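Local coordinates for major capsid protein (PDB 5J7O) that probably builds the capsid of Faustovirus, a large double-stranded DNA virus, as trimers of double jelly-roll subunits, at residues B[208-220]-B[556-568]. Sequence-based numbering, arbitrary orientation.
Sequences MYNKFHVPDFKLT and FNLVTPQDKGALF
Phe-556 meets Phe-217 by its CB, which sits at the edge of that ring, near its plane. The Phe-556 ring itself turns away and meets Phe-556 of each neighbouring subunit edge-to-face. Asn-557 contributes its backbone oxygen. His-213 ND1 donates to Asn-557 O at 2.9 Å, nearly straight and in the imidazole plane. NE2 of the same ring is hydrogen-bonded to Tyr-448, so both ring nitrogens are held and the ring rotation is fixed. CD1 of Leu-558 lies alongside Phe-212, 3.6 Å from its CD1. Val-559 N then donates to Phe-212 O at 2.6 Å, from above the carbonyl plane. This bond takes up a carbonyl at the end of helix 203-212. CG2 of Val-559 presses on the backbone of Pro-215, 3.3 Å from its N.

Pro-561 covers one face of the Phe-212 ring, a CH-pi contact with CB 4.3 Å from the ring centroid. Asp-563 supplies the acid of a salt bridge. Its OD2 takes Lys-211 NZ at 2.6 Å through the anti lone pair. The lysine reaches it by a nearly extended chain that bends only at the last torsion (chi4 -66°). Asp-563 OD1 accepts from Gly-565 N and closes an Asx turn. Ala-566 CB touches CZ of Phe-212 at 3.7 Å. Phe-568, on the strand 567-570, covers the face of the Phe-212 ring opposite Pro-561, its own ring oblique at 47°.

The loop 558-566 thus wraps the end of helix 203-212, joining it to the sheet that holds strand 567-570. The salt bridge is buried, and both charges have further partners: Lys-211 NZ bonds His-469 O, and Asp-563 OD2 accepts from Leu-471 N. Such surroundings would probably keep the pair ionised, while the enclosed phenyl ring supplies the apolar centre.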
loop_
_atom_site.group_PDB
_atom_site.type_symbol
_atom_site.label_atom_id
_atom_site.label_comp_id
_atom_site.label_asym_id
_atom_site.label_seq_id
_atom_site.Cartn_x
_atom_site.Cartn_y
_atom_site.Cartn_z
ATOM N N MET B 208 11.603 15.861 -6.509
ATOM C CA MET B 208 12.517 15.217 -5.570
ATOM C C MET B 208 11.866 15.059 -4.203
ATOM O O MET B 208 12.017 14.020 -3.550
ATOM C CB MET B 208 13.815 16.016 -5.458
ATOM C CG MET B 208 14.673 16.001 -6.711
ATOM S SD MET B 208 15.144 14.339 -7.223
ATOM C CE MET B 208 16.302 14.709 -8.539
ATOM N N TYR B 209 11.132 16.081 -3.757
ATOM C CA TYR B 209 10.382 15.974 -2.510
ATOM C C TYR B 209 9.278 14.932 -2.625
ATOM O O TYR B 209 9.038 14.165 -1.684
ATOM C CB TYR B 209 9.800 17.337 -2.133
ATOM C CG TYR B 209 9.093 17.368 -0.796
ATOM C CD1 TYR B 209 7.773 16.948 -0.672
ATOM C CD2 TYR B 209 9.741 17.830 0.342
ATOM C CE1 TYR B 209 7.125 16.976 0.546
ATOM C CE2 TYR B 209 9.098 17.866 1.565
ATOM C CZ TYR B 209 7.792 17.437 1.661
ATOM O OH TYR B 209 7.147 17.469 2.875
ATOM N N ASN B 210 8.590 14.896 -3.769
ATOM C CA ASN B 210 7.543 13.901 -3.980
ATOM C C ASN B 210 8.087 12.484 -3.858
ATOM O O ASN B 210 7.372 11.578 -3.417
ATOM C CB ASN B 210 6.901 14.117 -5.354
ATOM C CG ASN B 210 5.844 13.080 -5.681
ATOM O OD1 ASN B 210 4.766 13.064 -5.087
ATOM N ND2 ASN B 210 6.143 12.219 -6.646
ATOM N N LYS B 211 9.355 12.278 -4.221
ATOM C CA LYS B 211 9.924 10.938 -4.209
ATOM C C LYS B 211 10.503 10.559 -2.849
ATOM O O LYS B 211 10.482 9.379 -2.484
ATOM C CB LYS B 211 11.013 10.819 -5.281
ATOM C CG LYS B 211 10.536 11.037 -6.717
ATOM C CD LYS B 211 11.717 11.163 -7.673
ATOM C CE LYS B 211 11.311 11.788 -9.002
ATOM N NZ LYS B 211 10.379 10.927 -9.784
ATOM N N PHE B 212 11.005 11.529 -2.082
ATOM C CA PHE B 212 11.820 11.226 -0.914
ATOM C C PHE B 212 11.192 11.587 0.425
ATOM O O PHE B 212 11.691 11.124 1.455
ATOM C CB PHE B 212 13.179 11.937 -1.013
ATOM C CG PHE B 212 14.150 11.268 -1.938
ATOM C CD1 PHE B 212 14.818 10.116 -1.552
ATOM C CD2 PHE B 212 14.407 11.799 -3.189
ATOM C CE1 PHE B 212 15.717 9.503 -2.403
ATOM C CE2 PHE B 212 15.306 11.192 -4.044
ATOM C CZ PHE B 212 15.961 10.041 -3.652
ATOM N N HIS B 213 10.135 12.402 0.458
ATOM C CA HIS B 213 9.692 12.928 1.745
ATOM C C HIS B 213 8.180 12.859 1.918
ATOM O O HIS B 213 7.605 13.650 2.673
ATOM C CB HIS B 213 10.174 14.367 1.934
ATOM C CG HIS B 213 11.654 14.528 1.783
ATOM N ND1 HIS B 213 12.557 13.902 2.615
ATOM C CD2 HIS B 213 12.389 15.233 0.892
ATOM C CE1 HIS B 213 13.785 14.220 2.245
ATOM N NE2 HIS B 213 13.711 15.026 1.202
ATOM N N VAL B 214 7.520 11.925 1.243
ATOM C CA VAL B 214 6.086 11.730 1.442
ATOM C C VAL B 214 5.838 10.282 1.846
ATOM O O VAL B 214 5.588 9.431 0.979
ATOM C CB VAL B 214 5.279 12.103 0.188
ATOM C CG1 VAL B 214 3.793 12.095 0.506
ATOM C CG2 VAL B 214 5.708 13.462 -0.344
ATOM N N PRO B 215 5.906 9.955 3.134
ATOM C CA PRO B 215 5.587 8.592 3.573
ATOM C C PRO B 215 4.122 8.267 3.331
ATOM O O PRO B 215 3.308 9.122 2.974
ATOM C CB PRO B 215 5.925 8.605 5.067
ATOM C CG PRO B 215 5.890 10.048 5.452
ATOM C CD PRO B 215 6.342 10.812 4.250
ATOM N N ASP B 216 3.786 6.992 3.537
ATOM C CA ASP B 216 2.454 6.523 3.177
ATOM C C ASP B 216 1.369 7.125 4.062
ATOM O O ASP B 216 0.225 7.266 3.613
ATOM C CB ASP B 216 2.401 4.998 3.227
ATOM C CG ASP B 216 2.721 4.364 1.888
ATOM O OD1 ASP B 216 3.182 3.202 1.870
ATOM O OD2 ASP B 216 2.513 5.029 0.851
ATOM N N PHE B 217 1.688 7.491 5.306
ATOM C CA PHE B 217 0.666 8.107 6.145
ATOM C C PHE B 217 0.379 9.555 5.762
ATOM O O PHE B 217 -0.531 10.162 6.336
ATOM C CB PHE B 217 1.038 8.007 7.635
ATOM C CG PHE B 217 2.420 8.500 7.974
ATOM C CD1 PHE B 217 2.666 9.851 8.152
ATOM C CD2 PHE B 217 3.459 7.603 8.170
ATOM C CE1 PHE B 217 3.929 10.302 8.483
ATOM C CE2 PHE B 217 4.723 8.048 8.503
ATOM C CZ PHE B 217 4.958 9.399 8.662
ATOM N N LYS B 218 1.111 10.111 4.795
ATOM C CA LYS B 218 0.834 11.437 4.265
ATOM C C LYS B 218 0.521 11.429 2.775
ATOM O O LYS B 218 0.249 12.496 2.213
ATOM C CB LYS B 218 2.024 12.376 4.512
ATOM C CG LYS B 218 2.423 12.550 5.966
ATOM C CD LYS B 218 1.434 13.416 6.725
ATOM C CE LYS B 218 1.943 13.711 8.126
ATOM N NZ LYS B 218 0.999 14.556 8.907
ATOM N N LEU B 219 0.543 10.264 2.122
ATOM C CA LEU B 219 0.529 10.232 0.662
ATOM C C LEU B 219 -0.834 10.612 0.093
ATOM O O LEU B 219 -0.912 11.381 -0.873
ATOM C CB LEU B 219 0.949 8.851 0.160
ATOM C CG LEU B 219 1.139 8.756 -1.355
ATOM C CD1 LEU B 219 2.135 9.802 -1.827
ATOM C CD2 LEU B 219 1.595 7.363 -1.754
ATOM N N THR B 220 -1.917 10.072 0.657
ATOM C CA THR B 220 -3.247 10.341 0.115
ATOM C C THR B 220 -3.565 11.832 0.144
ATOM O O THR B 220 -4.028 12.400 -0.852
ATOM C CB THR B 220 -4.304 9.546 0.884
ATOM O OG1 THR B 220 -4.213 8.160 0.527
ATOM C CG2 THR B 220 -5.703 10.055 0.566
ATOM N N PHE B 556 11.580 8.205 9.470
ATOM C CA PHE B 556 10.348 8.533 8.761
ATOM C C PHE B 556 10.456 9.808 7.932
ATOM O O PHE B 556 9.521 10.118 7.185
ATOM C CB PHE B 556 9.186 8.659 9.753
ATOM C CG PHE B 556 9.435 9.642 10.864
ATOM C CD1 PHE B 556 9.190 10.994 10.678
ATOM C CD2 PHE B 556 9.902 9.214 12.096
ATOM C CE1 PHE B 556 9.417 11.900 11.696
ATOM C CE2 PHE B 556 10.129 10.116 13.118
ATOM C CZ PHE B 556 9.886 11.460 12.917
ATOM N N ASN B 557 11.558 10.551 8.045
ATOM C CA ASN B 557 11.722 11.774 7.271
ATOM C C ASN B 557 12.267 11.519 5.875
ATOM O O ASN B 557 12.171 12.402 5.016
ATOM C CB ASN B 557 12.648 12.745 8.005
ATOM C CG ASN B 557 11.964 13.439 9.166
ATOM O OD1 ASN B 557 10.765 13.718 9.119
ATOM N ND2 ASN B 557 12.726 13.727 10.214
ATOM N N LEU B 558 12.834 10.342 5.628
ATOM C CA LEU B 558 13.396 9.995 4.328
ATOM C C LEU B 558 12.704 8.734 3.831
ATOM O O LEU B 558 12.880 7.653 4.404
ATOM C CB LEU B 558 14.909 9.801 4.417
ATOM C CG LEU B 558 15.633 9.579 3.090
ATOM C CD1 LEU B 558 15.163 10.586 2.050
ATOM C CD2 LEU B 558 17.138 9.673 3.284
ATOM N N VAL B 559 11.919 8.876 2.775
ATOM C CA VAL B 559 11.204 7.759 2.173
ATOM C C VAL B 559 12.094 7.106 1.132
ATOM O O VAL B 559 12.805 7.786 0.381
ATOM C CB VAL B 559 9.877 8.229 1.552
ATOM C CG1 VAL B 559 9.166 7.074 0.855
ATOM C CG2 VAL B 559 8.995 8.830 2.616
ATOM N N THR B 560 12.070 5.784 1.094
ATOM C CA THR B 560 12.711 5.073 0.005
ATOM C C THR B 560 12.006 5.413 -1.306
ATOM O O THR B 560 10.774 5.298 -1.390
ATOM C CB THR B 560 12.671 3.570 0.242
ATOM O OG1 THR B 560 11.311 3.132 0.361
ATOM C CG2 THR B 560 13.419 3.256 1.501
ATOM N N PRO B 561 12.734 5.828 -2.339
ATOM C CA PRO B 561 12.078 6.275 -3.572
ATOM C C PRO B 561 11.640 5.113 -4.450
ATOM O O PRO B 561 12.371 4.138 -4.646
ATOM C CB PRO B 561 13.165 7.106 -4.260
ATOM C CG PRO B 561 14.439 6.466 -3.814
ATOM C CD PRO B 561 14.199 5.973 -2.407
ATOM N N GLN B 562 10.424 5.232 -4.986
ATOM C CA GLN B 562 9.947 4.259 -5.962
ATOM C C GLN B 562 10.640 4.451 -7.305
ATOM O O GLN B 562 10.956 3.472 -7.994
ATOM C CB GLN B 562 8.430 4.375 -6.118
ATOM C CG GLN B 562 7.756 3.119 -6.644
ATOM C CD GLN B 562 7.648 2.034 -5.591
ATOM O OE1 GLN B 562 7.836 2.287 -4.400
ATOM N NE2 GLN B 562 7.344 0.817 -6.025
ATOM N N ASP B 563 10.884 5.704 -7.689
ATOM C CA ASP B 563 11.571 6.011 -8.937
ATOM C C ASP B 563 12.958 5.381 -8.942
ATOM O O ASP B 563 13.776 5.649 -8.057
ATOM C CB ASP B 563 11.668 7.529 -9.112
ATOM C CG ASP B 563 12.080 7.941 -10.518
ATOM O OD1 ASP B 563 12.745 7.147 -11.217
ATOM O OD2 ASP B 563 11.742 9.072 -10.925
ATOM N N LYS B 564 13.221 4.543 -9.948
ATOM C CA LYS B 564 14.486 3.821 -10.020
ATOM C C LYS B 564 15.674 4.719 -10.339
ATOM O O LYS B 564 16.818 4.275 -10.190
ATOM C CB LYS B 564 14.399 2.702 -11.058
ATOM C CG LYS B 564 13.984 1.356 -10.487
ATOM C CD LYS B 564 14.214 0.244 -11.497
ATOM C CE LYS B 564 14.108 -1.125 -10.847
ATOM N NZ LYS B 564 14.474 -2.213 -11.797
ATOM N N GLY B 565 15.443 5.954 -10.773
ATOM C CA GLY B 565 16.510 6.880 -11.083
ATOM C C GLY B 565 16.743 7.959 -10.052
ATOM O O GLY B 565 17.488 8.907 -10.330
ATOM N N ALA B 566 16.138 7.851 -8.873
ATOM C CA ALA B 566 16.275 8.858 -7.829
ATOM C C ALA B 566 17.394 8.448 -6.879
ATOM O O ALA B 566 17.299 7.414 -6.209
ATOM C CB ALA B 566 14.959 9.034 -7.074
ATOM N N LEU B 567 18.444 9.261 -6.815
ATOM C CA LEU B 567 19.599 8.980 -5.976
ATOM C C LEU B 567 19.752 10.064 -4.918
ATOM O O LEU B 567 19.434 11.235 -5.149
ATOM C CB LEU B 567 20.884 8.868 -6.810
ATOM C CG LEU B 567 21.131 7.525 -7.507
ATOM C CD1 LEU B 567 20.165 7.293 -8.663
ATOM C CD2 LEU B 567 22.567 7.428 -7.985
ATOM N N PHE B 568 20.247 9.658 -3.751
ATOM C CA PHE B 568 20.338 10.517 -2.574
ATOM C C PHE B 568 21.764 10.449 -2.043
ATOM O O PHE B 568 22.161 9.436 -1.457
ATOM C CB PHE B 568 19.325 10.079 -1.512
ATOM C CG PHE B 568 19.211 11.016 -0.342
ATOM C CD1 PHE B 568 20.014 10.855 0.775
ATOM C CD2 PHE B 568 18.282 12.046 -0.348
ATOM C CE1 PHE B 568 19.906 11.708 1.856
ATOM C CE2 PHE B 568 18.170 12.904 0.732
ATOM C CZ PHE B 568 18.983 12.733 1.835
#